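Local atomic coordinates of esterase Rv0045c (Mycobacterium tuberculosis, PDB entry 6WYN), a protein that hydrolyses carboxylic esters, preferring short, straight-chain alkyl esters, and is likely involved in ester and lipid metabolism. Residues T100-L105 with A109-L114. Sequence-based numbering, arbitrary orientation.
Sequences TVIVGL and ALAVDL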
# COMPACT_ATOMS: atom_id res chain seq x y z
N THR A 100 3.21 3.47 10.83
CA THR A 100 4.10 2.84 11.84
C THR A 100 5.45 2.71 11.21
O THR A 100 6.44 3.14 11.83
CB THR A 100 3.53 1.54 12.41
OG1 THR A 100 2.33 1.84 13.12
CG2 THR A 100 4.54 0.87 13.33
N VAL A 101 5.52 2.15 10.00
CA VAL A 101 6.81 1.96 9.31
C VAL A 101 7.51 3.33 9.15
O VAL A 101 8.72 3.44 9.33
CB VAL A 101 6.62 1.21 7.98
CG1 VAL A 101 7.80 1.33 7.06
CG2 VAL A 101 6.28 -0.25 8.21
N ILE A 102 6.78 4.33 8.66
CA ILE A 102 7.40 5.64 8.36
C ILE A 102 7.89 6.27 9.68
O ILE A 102 8.99 6.76 9.69
CB ILE A 102 6.42 6.50 7.55
CG1 ILE A 102 6.34 5.89 6.16
CG2 ILE A 102 6.83 7.96 7.52
CD1 ILE A 102 5.33 6.56 5.29
N VAL A 103 7.12 6.20 10.74
CA VAL A 103 7.49 6.80 12.06
C VAL A 103 8.73 6.07 12.58
O VAL A 103 9.72 6.73 12.96
CB VAL A 103 6.28 6.76 13.02
CG1 VAL A 103 6.65 7.01 14.50
CG2 VAL A 103 5.27 7.79 12.58
N GLY A 104 8.76 4.73 12.50
CA GLY A 104 9.93 3.95 12.91
C GLY A 104 11.15 4.20 12.08
O GLY A 104 12.30 4.16 12.63
N LEU A 105 11.00 4.30 10.77
CA LEU A 105 12.19 4.48 9.92
C LEU A 105 12.83 5.86 10.11
O LEU A 105 14.06 5.97 9.92
CB LEU A 105 11.74 4.24 8.49
CG LEU A 105 12.83 4.18 7.45
CD1 LEU A 105 13.74 2.99 7.71
CD2 LEU A 105 12.21 4.12 6.06
N ALA A 109 9.48 10.96 3.63
CA ALA A 109 8.77 9.96 2.80
C ALA A 109 7.48 10.51 2.21
O ALA A 109 6.92 11.40 2.80
CB ALA A 109 8.50 8.76 3.66
N LEU A 110 6.98 9.89 1.15
CA LEU A 110 5.66 10.22 0.56
C LEU A 110 4.88 8.92 0.53
O LEU A 110 5.31 7.98 -0.17
CB LEU A 110 5.84 10.84 -0.83
CG LEU A 110 4.57 11.46 -1.41
CD1 LEU A 110 4.22 12.74 -0.67
CD2 LEU A 110 4.69 11.75 -2.90
N ALA A 111 3.78 8.89 1.25
CA ALA A 111 2.85 7.75 1.23
C ALA A 111 1.62 8.16 0.42
O ALA A 111 0.84 9.02 0.84
CB ALA A 111 2.54 7.31 2.64
N VAL A 112 1.51 7.54 -0.74
CA VAL A 112 0.46 8.00 -1.68
C VAL A 112 -0.84 7.23 -1.54
O VAL A 112 -0.77 6.05 -1.28
CB VAL A 112 0.98 7.86 -3.12
CG1 VAL A 112 -0.03 8.39 -4.09
CG2 VAL A 112 2.32 8.56 -3.31
N ASP A 113 -1.96 7.92 -1.67
CA ASP A 113 -3.27 7.24 -1.82
C ASP A 113 -3.44 6.86 -3.30
O ASP A 113 -3.40 7.74 -4.14
CB ASP A 113 -4.45 8.10 -1.36
CG ASP A 113 -4.58 8.32 0.15
OD1 ASP A 113 -4.19 7.40 0.91
OD2 ASP A 113 -5.09 9.41 0.56
N LEU A 114 -3.50 5.56 -3.60
CA LEU A 114 -3.74 5.06 -4.95
C LEU A 114 -5.12 5.58 -5.39
O LEU A 114 -6.01 5.74 -4.59
CB LEU A 114 -3.71 3.53 -4.98
CG LEU A 114 -2.35 2.86 -4.72
CD1 LEU A 114 -2.55 1.38 -4.85
CD2 LEU A 114 -1.24 3.37 -5.65
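Ile102 of helix 99-105 packs on Ala109 and Ala111 of strand 109-112. The pair forms the second half of a beta-alpha-beta unit of the alpha/beta hydrolase fold: strand 85-88 leads into the helix, and strand 109-112 returns beside 85-88, parallel to it. The three residues between the two segments form a short connection, with neither helix nor strand.

The contact is small and wholly apolar. Its buried surface sums to 109 Å², and half of that comes from Ile102. The CD1 methyl of Ile102 makes the nearest approaches and alone meets both alanines. Ile102 CD1 lies 3.9 Å from Ala111 CB and 4.2 Å from Ala109 CB, at van der Waals range of each methyl. The isoleucine torsions explain this reach. CG1 stands opposite the carbonyl carbon (chi1 -72°), and the extended second torsion (chi2 176°) carries CD1 out to the strand. The other branch also lies beside Ala109, with Ile102 CG2 4.3 Å from Ala109 CB.

Ala109 and Ala111 are two apart on the strand, so both methyls face the helix. Leu110, between them, points to the other face, where it touches Leu144 of helix 130-144. Helices therefore pack on both faces of this strand. The closest CA atoms across the segments, those of Ile102 and Ala109, are 7.2 Å apart, consistent with the small side chains on the strand. Neighbours extend the apolar layer, with Trp78 of strand 73-78 touching Ile102 and Ala95 touching Ala111. Backbone hydrogen bonds join Ala109 to Trp78 and Ala111 to Leu76, which ties the strand into the central sheet. Within the helix, the turn that carries Ile102 is closed by a bond of 2.9 Å from Gly104 N to Thr100 O.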